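Local coordinates for LipS lipolytic enzyme (Unidentified, PDB 4FBL), which is a thermostable lipase of the alpha/beta-hydrolase fold, probably hydrolysing ester bonds of lipids with a serine nucleophile, at residues K218-I223 and S246-L251. Numbering follows the deposited sequence.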
loop_
_atom_site.group_PDB
_atom_site.type_symbol
_atom_site.label_atom_id
_atom_site.label_comp_id
_atom_site.label_asym_id
_atom_site.label_seq_id
_atom_site.Cartn_x
_atom_site.Cartn_y
_atom_site.Cartn_z
ATOM N N LYS C 218 -6.168 -19.558 4.094
ATOM C CA LYS C 218 -6.183 -20.909 4.670
ATOM C C LYS C 218 -6.463 -21.943 3.583
ATOM O O LYS C 218 -6.231 -23.081 3.818
ATOM C CB LYS C 218 -7.341 -21.096 5.734
ATOM C CG LYS C 218 -7.120 -20.455 7.156
ATOM C CD LYS C 218 -6.121 -21.263 8.140
ATOM C CE LYS C 218 -5.797 -20.511 9.492
ATOM N NZ LYS C 218 -5.449 -19.038 9.248
ATOM N N CYS C 219 -7.072 -21.582 2.455
ATOM C CA CYS C 219 -7.376 -22.621 1.468
ATOM C C CYS C 219 -6.104 -23.191 0.824
ATOM O O CYS C 219 -5.069 -22.552 0.839
ATOM C CB CYS C 219 -8.312 -22.091 0.363
ATOM S SG CYS C 219 -7.600 -20.656 -0.591
ATOM N N PRO C 220 -6.197 -24.380 0.190
ATOM C CA PRO C 220 -5.105 -24.909 -0.652
ATOM C C PRO C 220 -4.553 -23.905 -1.696
ATOM O O PRO C 220 -5.299 -23.124 -2.258
ATOM C CB PRO C 220 -5.728 -26.147 -1.317
ATOM C CG PRO C 220 -6.740 -26.598 -0.368
ATOM C CD PRO C 220 -7.321 -25.320 0.278
ATOM N N ALA C 221 -3.240 -23.882 -1.918
ATOM C CA ALA C 221 -2.644 -22.873 -2.795
ATOM C C ALA C 221 -1.601 -23.545 -3.699
ATOM O O ALA C 221 -0.809 -24.330 -3.186
ATOM C CB ALA C 221 -2.029 -21.710 -2.008
ATOM N N LEU C 222 -1.672 -23.233 -5.019
ATOM C CA LEU C 222 -0.650 -23.509 -5.982
ATOM C C LEU C 222 -0.068 -22.165 -6.403
ATOM O O LEU C 222 -0.695 -21.396 -7.161
ATOM C CB LEU C 222 -1.223 -24.288 -7.188
ATOM C CG LEU C 222 -0.283 -24.621 -8.349
ATOM C CD1 LEU C 222 1.008 -25.420 -7.925
ATOM C CD2 LEU C 222 -1.031 -25.343 -9.491
ATOM N N ILE C 223 1.135 -21.880 -5.899
ATOM C CA ILE C 223 1.761 -20.570 -6.138
ATOM C C ILE C 223 2.708 -20.779 -7.303
ATOM O O ILE C 223 3.663 -21.552 -7.202
ATOM C CB ILE C 223 2.534 -20.095 -4.875
ATOM C CG1 ILE C 223 1.598 -20.084 -3.665
ATOM C CG2 ILE C 223 3.153 -18.669 -5.093
ATOM C CD1 ILE C 223 2.214 -20.667 -2.374
ATOM N N SER C 246 -2.264 -21.508 4.999
ATOM C CA SER C 246 -2.641 -22.798 4.374
ATOM C C SER C 246 -1.787 -23.986 4.774
ATOM O O SER C 246 -0.562 -23.919 4.756
ATOM C CB SER C 246 -2.633 -22.664 2.844
ATOM O OG SER C 246 -3.251 -21.418 2.507
ATOM N N THR C 247 -2.394 -25.119 5.080
ATOM C CA THR C 247 -1.568 -26.305 5.388
ATOM C C THR C 247 -1.231 -27.017 4.077
ATOM O O THR C 247 -0.240 -27.710 3.984
ATOM C CB THR C 247 -2.253 -27.245 6.403
ATOM O OG1 THR C 247 -3.369 -27.848 5.773
ATOM C CG2 THR C 247 -2.845 -26.457 7.584
ATOM N N GLU C 248 -2.010 -26.774 3.023
ATOM C CA GLU C 248 -1.719 -27.414 1.740
ATOM C C GLU C 248 -1.206 -26.381 0.725
ATOM O O GLU C 248 -1.956 -25.465 0.323
ATOM C CB GLU C 248 -2.982 -28.047 1.166
ATOM C CG GLU C 248 -3.479 -29.259 1.895
ATOM C CD GLU C 248 -4.029 -30.220 0.885
ATOM O OE1 GLU C 248 -3.229 -30.613 -0.020
ATOM O OE2 GLU C 248 -5.255 -30.543 0.964
ATOM N N LYS C 249 0.052 -26.478 0.325
ATOM C CA LYS C 249 0.599 -25.397 -0.492
ATOM C C LYS C 249 1.724 -25.939 -1.272
ATOM O O LYS C 249 2.400 -26.806 -0.789
ATOM C CB LYS C 249 1.076 -24.225 0.358
ATOM C CG LYS C 249 2.021 -24.648 1.569
ATOM C CD LYS C 249 2.469 -23.433 2.330
ATOM C CE LYS C 249 3.568 -23.764 3.439
ATOM N NZ LYS C 249 3.704 -22.657 4.478
ATOM N N GLU C 250 1.934 -25.415 -2.478
ATOM C CA GLU C 250 3.035 -25.847 -3.342
ATOM C C GLU C 250 3.582 -24.625 -4.040
ATOM O O GLU C 250 2.822 -23.780 -4.479
ATOM C CB GLU C 250 2.503 -26.845 -4.389
ATOM C CG GLU C 250 3.640 -27.419 -5.254
ATOM C CD GLU C 250 3.171 -28.237 -6.473
ATOM O OE1 GLU C 250 2.020 -28.783 -6.519
ATOM O OE2 GLU C 250 4.002 -28.320 -7.398
ATOM N N LEU C 251 4.891 -24.508 -4.142
ATOM C CA LEU C 251 5.499 -23.479 -4.941
ATOM C C LEU C 251 6.034 -24.137 -6.248
ATOM O O LEU C 251 6.978 -24.946 -6.201
ATOM C CB LEU C 251 6.599 -22.728 -4.122
ATOM C CG LEU C 251 7.382 -21.591 -4.789
ATOM C CD1 LEU C 251 6.486 -20.495 -5.382
ATOM C CD2 LEU C 251 8.485 -20.922 -3.800
HETATM O O HOH W 1 -4.736 -25.483 3.001
HETATM O O HOH W 2 -5.154 -24.653 6.035
#
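S246 reaches across to C219 just before the two strands pair: its OG donates to C219 O at 2.7 Å, meeting that carbonyl 32° out of its plane. With OG turned opposite its own carbonyl carbon and beside its own N (chi1 -43°), the hydroxyl faces C219 O, and it also has a weak bond to V217 O. Next to it, K218 O accepts from two waters, one passing the link on to T247 N and the other to E248 N, so solvent joins the backbones before direct pairing begins.

From A221 and K249 onward the strands run parallel. A221 N donates to E248 O, A221 O accepts from E250 N at 3.0 Å, and I223 N donates to E250 O, the straightest of the three at 170°. P220 CA lies 3.3 Å from E248 O, in a CA-H...O contact.

Side chains then sort onto two faces. L222 and E250 extend alongside each other in the same direction, CG of each standing opposite its backbone N, and L222 CD1 rests against the carboxylate end, 3.8 Å from E250 OE1. L222 also touches F277 of helix 267-279. On the face of A221, K249, I223 and L251, CD1 of L251 slants across I223, 3.8 Å from its CG2, and helix 235-243 covers the pair through Y241. K249 leads away from A221 to Y241, whose backbone O takes its NZ and whose ring it meets in a cation-pi contact.

This is the start of the last beta-alpha-beta unit of the sheet, with 249-254 one of its two edge strands within the chain. Main-chain bonds set the register, while the serine hydroxyl and two bridging waters tie the strand entrances together; the side chains add apolar packing under helix 235-243 and a mixed leucine-carboxylate contact on the other face.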